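Local atomic coordinates of phospholipase C-beta (PLC-beta) (Sepia officinalis, PDB entry 3QR0), a protein that belongs to the phospholipase C-beta family and combines PH, EF-hand-like, TIM-barrel and C2 domains in one calcium-bound chain. Residues 232-237 against 300-305; 587-592 against 611-616; 650-655 against 673-678. All coordinates share one frame; numbering follows the deposited sequence.

Contact 1: 232-237 against 300-305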
ATOM      1  N   GLU A 232       6.906  32.130  -5.978  1.00 35.22           N
ATOM      2  CA  GLU A 232       7.627  33.366  -6.287  1.00 36.17           C
ATOM      3  C   GLU A 232       9.075  33.317  -5.790  1.00 35.56           C
ATOM      4  O   GLU A 232      10.012  33.542  -6.560  1.00 35.40           O
ATOM      5  CB  GLU A 232       6.901  34.579  -5.682  1.00 37.45           C
ATOM      6  CG  GLU A 232       7.495  35.939  -6.053  1.00 40.31           C
ATOM      7  CD  GLU A 232       7.407  36.241  -7.542  1.00 43.82           C
ATOM      8  OE1 GLU A 232       6.301  36.112  -8.119  1.00 46.56           O
ATOM      9  OE2 GLU A 232       8.444  36.615  -8.135  1.00 46.55           O
ATOM     10  N   GLY A 233       9.248  33.030  -4.505  1.00 34.75           N
ATOM     11  CA  GLY A 233      10.578  32.885  -3.921  1.00 34.33           C
ATOM     12  C   GLY A 233      11.379  31.763  -4.562  1.00 33.32           C
ATOM     13  O   GLY A 233      12.579  31.902  -4.787  1.00 33.30           O
ATOM     14  N   ILE A 234      10.718  30.649  -4.867  1.00 32.22           N
ATOM     15  CA  ILE A 234      11.389  29.511  -5.505  1.00 31.57           C
ATOM     16  C   ILE A 234      11.815  29.856  -6.938  1.00 31.93           C
ATOM     17  O   ILE A 234      12.913  29.511  -7.369  1.00 31.38           O
ATOM     18  CB  ILE A 234      10.500  28.250  -5.495  1.00 30.83           C
ATOM     19  CG1 ILE A 234      10.332  27.736  -4.061  1.00 30.50           C
ATOM     20  CG2 ILE A 234      11.095  27.161  -6.380  1.00 30.04           C
ATOM     21  CD1 ILE A 234       9.236  26.693  -3.907  1.00 28.80           C
ATOM     22  N   PHE A 235      10.944  30.550  -7.662  1.00 32.39           N
ATOM     23  CA  PHE A 235      11.264  31.017  -9.008  1.00 33.05           C
ATOM     24  C   PHE A 235      12.475  31.964  -9.002  1.00 34.00           C
ATOM     25  O   PHE A 235      13.375  31.831  -9.830  1.00 33.81           O
ATOM     26  CB  PHE A 235      10.046  31.704  -9.627  1.00 33.30           C
ATOM     27  CG  PHE A 235      10.233  32.082 -11.061  1.00 34.11           C
ATOM     28  CD1 PHE A 235      10.242  31.108 -12.050  1.00 33.92           C
ATOM     29  CD2 PHE A 235      10.405  33.412 -11.427  1.00 35.19           C
ATOM     30  CE1 PHE A 235      10.415  31.454 -13.381  1.00 34.54           C
ATOM     31  CE2 PHE A 235      10.576  33.760 -12.755  1.00 36.07           C
ATOM     32  CZ  PHE A 235      10.583  32.775 -13.732  1.00 35.15           C
ATOM     33  N   LYS A 236      12.492  32.903  -8.060  1.00 34.89           N
ATOM     34  CA  LYS A 236      13.619  33.827  -7.891  1.00 36.14           C
ATOM     35  C   LYS A 236      14.929  33.069  -7.640  1.00 35.97           C
ATOM     36  O   LYS A 236      15.966  33.388  -8.223  1.00 36.24           O
ATOM     37  CB  LYS A 236      13.335  34.788  -6.730  1.00 36.85           C
ATOM     38  CG  LYS A 236      14.422  35.831  -6.476  1.00 38.74           C
ATOM     39  CD  LYS A 236      13.981  36.832  -5.417  1.00 40.65           C
ATOM     40  CE  LYS A 236      15.015  37.928  -5.205  1.00 42.30           C
ATOM     41  NZ  LYS A 236      16.255  37.410  -4.566  1.00 43.06           N
ATOM     42  N   GLU A 237      14.855  32.066  -6.769  1.00 35.56           N
ATOM     43  CA  GLU A 237      15.981  31.189  -6.443  1.00 35.60           C
ATOM     44  C   GLU A 237      16.537  30.477  -7.684  1.00 34.90           C
ATOM     45  O   GLU A 237      17.736  30.564  -7.964  1.00 34.91           O
ATOM     46  CB  GLU A 237      15.529  30.160  -5.392  1.00 35.32           C
ATOM     47  CG  GLU A 237      16.577  29.133  -4.937  1.00 36.73           C
ATOM     48  CD  GLU A 237      15.972  28.022  -4.069  1.00 38.12           C
ATOM     49  OE1 GLU A 237      14.923  27.465  -4.442  1.00 39.89           O
ATOM     50  OE2 GLU A 237      16.551  27.689  -3.016  1.00 41.63           O
ATOM     51  N   GLU A 300       4.684  30.191 -13.992  1.00 31.37           N
ATOM     52  CA  GLU A 300       3.550  29.290 -14.179  1.00 31.01           C
ATOM     53  C   GLU A 300       3.993  27.989 -14.851  1.00 29.86           C
ATOM     54  O   GLU A 300       3.459  26.921 -14.555  1.00 29.06           O
ATOM     55  CB  GLU A 300       2.453  29.974 -15.004  1.00 31.91           C
ATOM     56  CG  GLU A 300       1.730  31.125 -14.288  1.00 33.83           C
ATOM     57  CD  GLU A 300       2.521  32.431 -14.224  1.00 37.32           C
ATOM     58  OE1 GLU A 300       3.482  32.628 -15.012  1.00 39.19           O
ATOM     59  OE2 GLU A 300       2.171  33.280 -13.373  1.00 39.92           O
ATOM     60  N   GLY A 301       4.971  28.090 -15.754  1.00 29.54           N
ATOM     61  CA  GLY A 301       5.596  26.916 -16.362  1.00 28.59           C
ATOM     62  C   GLY A 301       6.325  26.052 -15.346  1.00 27.63           C
ATOM     63  O   GLY A 301       6.282  24.823 -15.430  1.00 26.74           O
ATOM     64  N   LEU A 302       6.995  26.694 -14.385  1.00 27.35           N
ATOM     65  CA  LEU A 302       7.680  25.975 -13.304  1.00 26.81           C
ATOM     66  C   LEU A 302       6.700  25.201 -12.432  1.00 25.97           C
ATOM     67  O   LEU A 302       6.922  24.030 -12.125  1.00 25.45           O
ATOM     68  CB  LEU A 302       8.485  26.943 -12.423  1.00 27.21           C
ATOM     69  CG  LEU A 302       9.228  26.327 -11.230  1.00 26.74           C
ATOM     70  CD1 LEU A 302      10.254  25.293 -11.701  1.00 26.25           C
ATOM     71  CD2 LEU A 302       9.902  27.404 -10.399  1.00 27.38           C
ATOM     72  N   LEU A 303       5.625  25.862 -12.020  1.00 26.19           N
ATOM     73  CA  LEU A 303       4.596  25.217 -11.202  1.00 25.72           C
ATOM     74  C   LEU A 303       3.992  24.024 -11.942  1.00 24.98           C
ATOM     75  O   LEU A 303       3.752  22.973 -11.347  1.00 23.73           O
ATOM     76  CB  LEU A 303       3.500  26.220 -10.816  1.00 26.43           C
ATOM     77  CG  LEU A 303       2.379  25.715  -9.899  1.00 26.60           C
ATOM     78  CD1 LEU A 303       2.925  24.891  -8.732  1.00 27.26           C
ATOM     79  CD2 LEU A 303       1.560  26.893  -9.389  1.00 28.99           C
ATOM     80  N   TYR A 304       3.769  24.185 -13.244  1.00 25.32           N
ATOM     81  CA  TYR A 304       3.255  23.094 -14.076  1.00 25.31           C
ATOM     82  C   TYR A 304       4.212  21.896 -14.017  1.00 24.41           C
ATOM     83  O   TYR A 304       3.793  20.770 -13.755  1.00 24.45           O
ATOM     84  CB  TYR A 304       3.071  23.573 -15.523  1.00 25.82           C
ATOM     85  CG  TYR A 304       2.429  22.562 -16.451  1.00 26.73           C
ATOM     86  CD1 TYR A 304       1.062  22.603 -16.725  1.00 27.84           C
ATOM     87  CD2 TYR A 304       3.190  21.575 -17.067  1.00 27.60           C
ATOM     88  CE1 TYR A 304       0.470  21.675 -17.584  1.00 28.22           C
ATOM     89  CE2 TYR A 304       2.604  20.641 -17.926  1.00 28.32           C
ATOM     90  CZ  TYR A 304       1.252  20.703 -18.181  1.00 28.79           C
ATOM     91  OH  TYR A 304       0.688  19.780 -19.030  1.00 31.56           O
ATOM     92  N   PHE A 305       5.499  22.144 -14.247  1.00 24.52           N
ATOM     93  CA  PHE A 305       6.508  21.084 -14.148  1.00 23.85           C
ATOM     94  C   PHE A 305       6.476  20.396 -12.788  1.00 23.26           C
ATOM     95  O   PHE A 305       6.499  19.168 -12.700  1.00 22.40           O
ATOM     96  CB  PHE A 305       7.928  21.614 -14.364  1.00 24.26           C
ATOM     97  CG  PHE A 305       8.988  20.678 -13.838  1.00 23.37           C
ATOM     98  CD1 PHE A 305       9.298  19.515 -14.524  1.00 22.99           C
ATOM     99  CD2 PHE A 305       9.630  20.930 -12.633  1.00 23.36           C
ATOM    100  CE1 PHE A 305      10.247  18.635 -14.037  1.00 22.69           C
ATOM    101  CE2 PHE A 305      10.584  20.053 -12.141  1.00 22.00           C
ATOM    102  CZ  PHE A 305      10.890  18.907 -12.840  1.00 22.25           C
TER
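L302 drives one methyl, CD2, against the flank of helix 232-237, where it meets both F235 and I234. CD2 lies 4.1 Å from F235 CD1, close to the plane of the phenyl ring, so the leucine methyl abuts the rim of the ring and does not cover a face. The same CD2 atom comes as near to the helix backbone, 4.1 Å from F235 CA. This methyl is also 4.2 Å from I234 CG2, and the I234 and L302 side chains cross at about a right angle. With CG of L302 anti to the backbone N (chi1 179°), the side chain is carried toward helix 232-237; the closest CA atoms, those of F235 and L302, are 7.5 Å apart. Both helices belong to the EF-hand-like region of this phospholipase C, and between 232-237 and 300-305 the contact is wholly apolar. Strand 245-246 adds to this core: I245 touches both F235 and L302. A salt bridge from E232 OE1 to K299 NZ, in the first turn of helix 299-307, joins the two helices a second time. Beyond I234 lies Y745, which the isoleucine touches and to which E237 OE1 is hydrogen-bonded.

Contact 2: 587-592 against 611-616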
ATOM      1  N   ILE A 587      11.368  -3.163  13.427  1.00 21.57           N
ATOM      2  CA  ILE A 587      12.052  -3.793  14.563  1.00 22.06           C
ATOM      3  C   ILE A 587      12.638  -5.145  14.146  1.00 22.18           C
ATOM      4  O   ILE A 587      13.776  -5.471  14.487  1.00 22.51           O
ATOM      5  CB  ILE A 587      11.108  -4.007  15.777  1.00 22.24           C
ATOM      6  CG1 ILE A 587      10.705  -2.663  16.394  1.00 23.06           C
ATOM      7  CG2 ILE A 587      11.799  -4.872  16.848  1.00 22.10           C
ATOM      8  CD1 ILE A 587       9.539  -2.761  17.375  1.00 23.92           C
ATOM      9  N   TYR A 588      11.849  -5.919  13.400  1.00 21.72           N
ATOM     10  CA  TYR A 588      12.226  -7.272  13.012  1.00 21.44           C
ATOM     11  C   TYR A 588      12.850  -7.338  11.616  1.00 21.27           C
ATOM     12  O   TYR A 588      13.732  -8.167  11.378  1.00 21.24           O
ATOM     13  CB  TYR A 588      11.017  -8.204  13.172  1.00 21.45           C
ATOM     14  CG  TYR A 588      10.509  -8.149  14.599  1.00 21.51           C
ATOM     15  CD1 TYR A 588      11.190  -8.802  15.617  1.00 22.14           C
ATOM     16  CD2 TYR A 588       9.404  -7.377  14.941  1.00 21.36           C
ATOM     17  CE1 TYR A 588      10.764  -8.725  16.931  1.00 22.67           C
ATOM     18  CE2 TYR A 588       8.972  -7.293  16.254  1.00 21.90           C
ATOM     19  CZ  TYR A 588       9.659  -7.973  17.241  1.00 22.14           C
ATOM     20  OH  TYR A 588       9.244  -7.900  18.546  1.00 23.52           O
ATOM     21  N   TRP A 589      12.424  -6.463  10.706  1.00 20.89           N
ATOM     22  CA  TRP A 589      13.088  -6.354   9.400  1.00 21.15           C
ATOM     23  C   TRP A 589      14.561  -5.963   9.549  1.00 21.62           C
ATOM     24  O   TRP A 589      15.389  -6.339   8.710  1.00 21.86           O
ATOM     25  CB  TRP A 589      12.402  -5.332   8.490  1.00 20.80           C
ATOM     26  CG  TRP A 589      11.063  -5.736   7.989  1.00 20.32           C
ATOM     27  CD1 TRP A 589      10.605  -7.005   7.770  1.00 20.78           C
ATOM     28  CD2 TRP A 589      10.010  -4.858   7.594  1.00 21.48           C
ATOM     29  NE1 TRP A 589       9.320  -6.971   7.284  1.00 20.09           N
ATOM     30  CE2 TRP A 589       8.931  -5.664   7.162  1.00 20.73           C
ATOM     31  CE3 TRP A 589       9.868  -3.469   7.564  1.00 21.59           C
ATOM     32  CZ2 TRP A 589       7.735  -5.126   6.711  1.00 21.32           C
ATOM     33  CZ3 TRP A 589       8.675  -2.935   7.113  1.00 21.88           C
ATOM     34  CH2 TRP A 589       7.628  -3.762   6.692  1.00 21.87           C
ATOM     35  N   ASN A 590      14.877  -5.216  10.610  1.00 21.81           N
ATOM     36  CA  ASN A 590      16.265  -4.833  10.912  1.00 22.41           C
ATOM     37  C   ASN A 590      17.166  -6.034  11.219  1.00 22.65           C
ATOM     38  O   ASN A 590      18.374  -5.953  11.033  1.00 23.27           O
ATOM     39  CB  ASN A 590      16.327  -3.858  12.099  1.00 22.49           C
ATOM     40  CG  ASN A 590      15.720  -2.498  11.788  1.00 22.86           C
ATOM     41  OD1 ASN A 590      15.675  -2.058  10.633  1.00 23.69           O
ATOM     42  ND2 ASN A 590      15.245  -1.818  12.833  1.00 22.59           N
ATOM     43  N   ALA A 591      16.578  -7.129  11.700  1.00 22.67           N
ATOM     44  CA  ALA A 591      17.307  -8.377  11.952  1.00 23.07           C
ATOM     45  C   ALA A 591      17.207  -9.361  10.773  1.00 23.11           C
ATOM     46  O   ALA A 591      17.662 -10.505  10.871  1.00 23.44           O
ATOM     47  CB  ALA A 591      16.793  -9.033  13.222  1.00 23.38           C
ATOM     48  N   GLY A 592      16.613  -8.912   9.667  1.00 22.26           N
ATOM     49  CA  GLY A 592      16.487  -9.730   8.462  1.00 21.98           C
ATOM     50  C   GLY A 592      15.336 -10.722   8.470  1.00 21.69           C
ATOM     51  O   GLY A 592      15.294 -11.599   7.605  1.00 21.31           O
ATOM     52  N   LEU A 611       1.927  -1.223   4.329  1.00 20.09           N
ATOM     53  CA  LEU A 611       1.287  -1.069   3.026  1.00 20.65           C
ATOM     54  C   LEU A 611       2.058  -0.085   2.145  1.00 20.83           C
ATOM     55  O   LEU A 611       2.174  -0.293   0.937  1.00 20.86           O
ATOM     56  CB  LEU A 611      -0.168  -0.639   3.182  1.00 20.59           C
ATOM     57  CG  LEU A 611      -1.038  -1.671   3.911  1.00 21.61           C
ATOM     58  CD1 LEU A 611      -2.435  -1.115   4.145  1.00 22.17           C
ATOM     59  CD2 LEU A 611      -1.090  -2.969   3.141  1.00 22.25           C
ATOM     60  N   GLY A 612       2.612   0.956   2.763  1.00 20.85           N
ATOM     61  CA  GLY A 612       3.470   1.905   2.068  1.00 21.08           C
ATOM     62  C   GLY A 612       4.696   1.302   1.402  1.00 21.48           C
ATOM     63  O   GLY A 612       4.972   1.597   0.233  1.00 21.92           O
ATOM     64  N   VAL A 613       5.431   0.459   2.123  1.00 21.43           N
ATOM     65  CA  VAL A 613       6.675  -0.095   1.587  1.00 21.68           C
ATOM     66  C   VAL A 613       6.429  -1.203   0.570  1.00 21.54           C
ATOM     67  O   VAL A 613       7.160  -1.307  -0.419  1.00 21.11           O
ATOM     68  CB  VAL A 613       7.658  -0.587   2.695  1.00 22.07           C
ATOM     69  CG1 VAL A 613       7.952   0.544   3.703  1.00 21.67           C
ATOM     70  CG2 VAL A 613       7.140  -1.812   3.405  1.00 22.06           C
ATOM     71  N   PHE A 614       5.389  -2.008   0.795  1.00 21.66           N
ATOM     72  CA  PHE A 614       5.081  -3.132  -0.092  1.00 21.73           C
ATOM     73  C   PHE A 614       4.283  -2.739  -1.347  1.00 22.30           C
ATOM     74  O   PHE A 614       3.935  -3.609  -2.148  1.00 22.64           O
ATOM     75  CB  PHE A 614       4.374  -4.264   0.679  1.00 21.50           C
ATOM     76  CG  PHE A 614       5.319  -5.165   1.433  1.00 20.95           C
ATOM     77  CD1 PHE A 614       6.212  -5.976   0.752  1.00 20.27           C
ATOM     78  CD2 PHE A 614       5.324  -5.194   2.821  1.00 20.11           C
ATOM     79  CE1 PHE A 614       7.086  -6.809   1.437  1.00 19.67           C
ATOM     80  CE2 PHE A 614       6.196  -6.020   3.510  1.00 20.01           C
ATOM     81  CZ  PHE A 614       7.076  -6.829   2.815  1.00 20.08           C
ATOM     82  N   GLU A 615       4.004  -1.450  -1.530  1.00 22.66           N
ATOM     83  CA  GLU A 615       3.505  -0.959  -2.809  1.00 23.14           C
ATOM     84  C   GLU A 615       4.574  -1.129  -3.883  1.00 22.96           C
ATOM     85  O   GLU A 615       4.261  -1.371  -5.047  1.00 22.66           O
ATOM     86  CB  GLU A 615       3.112   0.519  -2.738  1.00 23.62           C
ATOM     87  CG  GLU A 615       2.432   0.992  -4.022  1.00 26.07           C
ATOM     88  CD  GLU A 615       2.080   2.453  -4.027  1.00 29.88           C
ATOM     89  OE1 GLU A 615       2.693   3.236  -3.267  1.00 32.45           O
ATOM     90  OE2 GLU A 615       1.168   2.819  -4.801  1.00 33.34           O
ATOM     91  N   TYR A 616       5.836  -1.005  -3.476  1.00 23.04           N
ATOM     92  CA  TYR A 616       6.960  -1.072  -4.404  1.00 23.38           C
ATOM     93  C   TYR A 616       7.241  -2.507  -4.861  1.00 23.17           C
ATOM     94  O   TYR A 616       6.673  -3.463  -4.336  1.00 22.67           O
ATOM     95  CB  TYR A 616       8.196  -0.400  -3.786  1.00 23.76           C
ATOM     96  CG  TYR A 616       8.020   1.100  -3.692  1.00 25.28           C
ATOM     97  CD1 TYR A 616       8.351   1.918  -4.762  1.00 27.57           C
ATOM     98  CD2 TYR A 616       7.487   1.694  -2.551  1.00 26.95           C
ATOM     99  CE1 TYR A 616       8.177   3.290  -4.701  1.00 28.79           C
ATOM    100  CE2 TYR A 616       7.310   3.069  -2.479  1.00 28.08           C
ATOM    101  CZ  TYR A 616       7.656   3.859  -3.565  1.00 29.11           C
ATOM    102  OH  TYR A 616       7.493   5.221  -3.520  1.00 31.50           O
TER
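W589 points the six-membered ring of its indole at V613 and F614, which meet adjoining atoms of that ring, CH2 and CZ2. The phenyl ring of F614 is steeply turned against it, with planes at 76° and centroids 5.9 Å apart, an oblique pairing. The closest approach is from F614 CE2 to W589 CZ2, at 3.7 Å. Beside it V613 uses CG2, which stands 3.9 Å from W589 CH2 and also touches CZ3. This methyl sits between the backbone N and the carbonyl carbon of V613, and that rotation turns it toward the indole. The closest CA atoms, those of W589 and V613, are 11.9 Å apart. The chain turns out of the helix through a Schellman motif with G592 at positive phi: G592 N bonds W589 O (3.0 Å) and the next residue's N bonds Y588 O. Y333 adds a ring against the indole and a hydroxyl bonded to W589 O, while L623 of strand 622-624 supports V613 and F614. Both segments belong to the Y-region half of the TIM barrel. With no hydrogen bond across it, this buried contact rests on van der Waals packing of aromatic and aliphatic groups.

Contact 3: 650-655 against 673-678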
ATOM      1  N   GLY A 650      23.604   8.402   5.433  1.00 30.03           N
ATOM      2  CA  GLY A 650      22.892   9.463   4.732  1.00 29.65           C
ATOM      3  C   GLY A 650      22.479  10.608   5.632  1.00 29.84           C
ATOM      4  O   GLY A 650      22.547  10.510   6.860  1.00 30.09           O
ATOM      5  N   THR A 651      22.088  11.709   5.001  1.00 29.73           N
ATOM      6  CA  THR A 651      21.434  12.822   5.670  1.00 29.89           C
ATOM      7  C   THR A 651      20.157  13.090   4.894  1.00 29.01           C
ATOM      8  O   THR A 651      20.156  13.037   3.658  1.00 28.66           O
ATOM      9  CB  THR A 651      22.315  14.092   5.690  1.00 30.93           C
ATOM     10  OG1 THR A 651      23.583  13.783   6.278  1.00 31.89           O
ATOM     11  CG2 THR A 651      21.658  15.204   6.506  1.00 31.71           C
ATOM     12  N   ILE A 652      19.074  13.339   5.628  1.00 28.09           N
ATOM     13  CA  ILE A 652      17.786  13.664   5.046  1.00 27.46           C
ATOM     14  C   ILE A 652      17.284  14.947   5.694  1.00 27.85           C
ATOM     15  O   ILE A 652      17.315  15.082   6.919  1.00 27.93           O
ATOM     16  CB  ILE A 652      16.736  12.552   5.298  1.00 26.57           C
ATOM     17  CG1 ILE A 652      17.140  11.240   4.616  1.00 26.37           C
ATOM     18  CG2 ILE A 652      15.361  13.014   4.828  1.00 26.54           C
ATOM     19  CD1 ILE A 652      16.973  11.229   3.102  1.00 25.60           C
ATOM     20  N   GLU A 653      16.839  15.892   4.871  1.00 27.89           N
ATOM     21  CA  GLU A 653      16.210  17.112   5.366  1.00 28.37           C
ATOM     22  C   GLU A 653      14.869  17.270   4.675  1.00 27.89           C
ATOM     23  O   GLU A 653      14.764  17.092   3.457  1.00 27.40           O
ATOM     24  CB  GLU A 653      17.101  18.337   5.126  1.00 29.33           C
ATOM     25  CG  GLU A 653      18.543  18.135   5.591  1.00 31.06           C
ATOM     26  CD  GLU A 653      19.406  19.386   5.500  1.00 34.08           C
ATOM     27  OE1 GLU A 653      18.922  20.430   5.008  1.00 35.57           O
ATOM     28  OE2 GLU A 653      20.582  19.316   5.924  1.00 35.57           O
ATOM     29  N   ILE A 654      13.835  17.560   5.456  1.00 27.54           N
ATOM     30  CA  ILE A 654      12.491  17.692   4.914  1.00 27.09           C
ATOM     31  C   ILE A 654      11.928  19.029   5.368  1.00 27.23           C
ATOM     32  O   ILE A 654      11.727  19.250   6.563  1.00 27.40           O
ATOM     33  CB  ILE A 654      11.554  16.556   5.392  1.00 26.78           C
ATOM     34  CG1 ILE A 654      12.162  15.177   5.119  1.00 27.02           C
ATOM     35  CG2 ILE A 654      10.179  16.685   4.734  1.00 26.80           C
ATOM     36  CD1 ILE A 654      12.273  14.812   3.661  1.00 27.52           C
ATOM     37  N   LYS A 655      11.708  19.927   4.412  1.00 27.01           N
ATOM     38  CA  LYS A 655      11.050  21.197   4.675  1.00 27.32           C
ATOM     39  C   LYS A 655       9.610  21.109   4.186  1.00 26.62           C
ATOM     40  O   LYS A 655       9.372  20.938   2.990  1.00 26.36           O
ATOM     41  CB  LYS A 655      11.785  22.330   3.958  1.00 27.89           C
ATOM     42  CG  LYS A 655      11.224  23.713   4.242  1.00 29.25           C
ATOM     43  CD  LYS A 655      11.897  24.775   3.388  1.00 31.03           C
ATOM     44  CE  LYS A 655      11.278  26.146   3.624  1.00 32.84           C
ATOM     45  NZ  LYS A 655      11.301  26.539   5.066  1.00 34.08           N
ATOM     46  N   VAL A 673       6.653  14.754  10.440  1.00 23.23           N
ATOM     47  CA  VAL A 673       7.580  13.948   9.657  1.00 22.79           C
ATOM     48  C   VAL A 673       8.325  13.001  10.588  1.00 23.08           C
ATOM     49  O   VAL A 673       8.935  13.434  11.569  1.00 23.82           O
ATOM     50  CB  VAL A 673       8.587  14.819   8.878  1.00 23.02           C
ATOM     51  CG1 VAL A 673       9.517  13.940   8.044  1.00 22.30           C
ATOM     52  CG2 VAL A 673       7.847  15.808   7.976  1.00 23.00           C
ATOM     53  N   GLU A 674       8.242  11.711  10.290  1.00 22.88           N
ATOM     54  CA  GLU A 674       8.870  10.676  11.108  1.00 23.31           C
ATOM     55  C   GLU A 674       9.793   9.813  10.258  1.00 23.13           C
ATOM     56  O   GLU A 674       9.690   9.799   9.023  1.00 22.88           O
ATOM     57  CB  GLU A 674       7.796   9.817  11.794  1.00 23.12           C
ATOM     58  CG  GLU A 674       7.044  10.583  12.881  1.00 24.08           C
ATOM     59  CD  GLU A 674       6.218   9.713  13.818  1.00 24.16           C
ATOM     60  OE1 GLU A 674       6.043   8.501  13.562  1.00 22.98           O
ATOM     61  OE2 GLU A 674       5.750  10.264  14.842  1.00 26.18           O
ATOM     62  N   MET A 675      10.707   9.112  10.924  1.00 23.63           N
ATOM     63  CA  MET A 675      11.578   8.148  10.264  1.00 24.06           C
ATOM     64  C   MET A 675      11.568   6.832  11.035  1.00 24.07           C
ATOM     65  O   MET A 675      11.593   6.832  12.272  1.00 24.44           O
ATOM     66  CB  MET A 675      13.006   8.695  10.143  1.00 24.82           C
ATOM     67  CG  MET A 675      13.980   7.768   9.425  1.00 26.09           C
ATOM     68  SD  MET A 675      15.544   8.540   8.940  1.00 31.77           S
ATOM     69  CE  MET A 675      14.964   9.925   7.954  1.00 27.85           C
ATOM     70  N   TYR A 676      11.511   5.722  10.298  1.00 23.31           N
ATOM     71  CA  TYR A 676      11.571   4.376  10.875  1.00 23.18           C
ATOM     72  C   TYR A 676      12.626   3.577  10.133  1.00 23.11           C
ATOM     73  O   TYR A 676      12.648   3.555   8.900  1.00 22.82           O
ATOM     74  CB  TYR A 676      10.217   3.651  10.775  1.00 22.76           C
ATOM     75  CG  TYR A 676       9.031   4.561  10.940  1.00 22.51           C
ATOM     76  CD1 TYR A 676       8.671   5.048  12.191  1.00 23.93           C
ATOM     77  CD2 TYR A 676       8.281   4.957   9.843  1.00 22.53           C
ATOM     78  CE1 TYR A 676       7.587   5.909  12.345  1.00 23.11           C
ATOM     79  CE2 TYR A 676       7.198   5.815   9.987  1.00 23.14           C
ATOM     80  CZ  TYR A 676       6.853   6.284  11.241  1.00 22.40           C
ATOM     81  OH  TYR A 676       5.777   7.136  11.385  1.00 22.49           O
ATOM     82  N   GLY A 677      13.499   2.927  10.888  1.00 23.31           N
ATOM     83  CA  GLY A 677      14.559   2.102  10.319  1.00 23.29           C
ATOM     84  C   GLY A 677      15.254   1.391  11.453  1.00 23.55           C
ATOM     85  O   GLY A 677      14.594   0.853  12.332  1.00 23.78           O
ATOM     86  N   LEU A 678      16.583   1.406  11.460  1.00 23.99           N
ATOM     87  CA  LEU A 678      17.323   0.941  12.625  1.00 24.36           C
ATOM     88  C   LEU A 678      16.901   1.766  13.841  1.00 24.51           C
ATOM     89  O   LEU A 678      16.480   2.917  13.691  1.00 24.29           O
ATOM     90  CB  LEU A 678      18.834   1.065  12.418  1.00 24.76           C
ATOM     91  CG  LEU A 678      19.505   0.115  11.416  1.00 24.74           C
ATOM     92  CD1 LEU A 678      21.017   0.248  11.532  1.00 24.74           C
ATOM     93  CD2 LEU A 678      19.084  -1.328  11.638  1.00 25.13           C
TER
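The two segments run in roughly opposite directions on separate sheets of the C2 beta-sandwich, and no hydrogen bond passes between them. Their CA atoms lie 7.8 Å apart at I654 and V673 but 9.8 Å apart at I652 and M675, so the layers diverge along the contact. Alternate residues of each strand face the gap. At its narrower end two branched side chains mesh methyl to methylene and methyl to methyl: V673 CG1 is 4.1 Å from I654 CG1, and V673 CG2 is 4.1 Å from I654 CG2. The wider end is bridged by a longer side chain. M675 leaves its strand with CG anti to the backbone N (chi1 -178°) and stays extended as far as the sulfur, then bends at chi3 (-56°) to lay its CE methyl 4.1 Å from I652 CB, with I652 CG1 also in contact. Turned to the other side of their strand, E674 and Y676 are joined by a hydrogen bond of 2.6 Å from Y676 OH to E674 OE1. It arrives on the anti side of the carboxylate, 23° out of its plane. E674 OE1 also forms a salt bridge with R684, which would probably favour the charged carboxylate. Between the sheets, V673 and M675 pack on F708 of strand 706-711, the hydrogen-bonded neighbour of 650-655, while V719 of strand 718-725 touches both I654 and V673. On the opposite flank of strand 650-660, strand 761-771 brings A769 to I652 and I767 to I654.

From the N terminus the three contacts follow in series, with none nested in or crossing another. Contact 1 closes a span of 62 residues within the EF-hand-like region. Contact 2 closes a shorter one of 18 residues in the Y-region part of the TIM barrel, and contact 3 then joins the two sheets of the C2 domain across 17 residues. Contacts 2 and 3 touch directly: N590 ND2 lies 2.8 Å from G677 O, a probable hydrogen bond that links barrel to sandwich. Contact 1 remains apart, its nearest atoms about 8 Å from those of contact 3 and about 17 Å from those of contact 2.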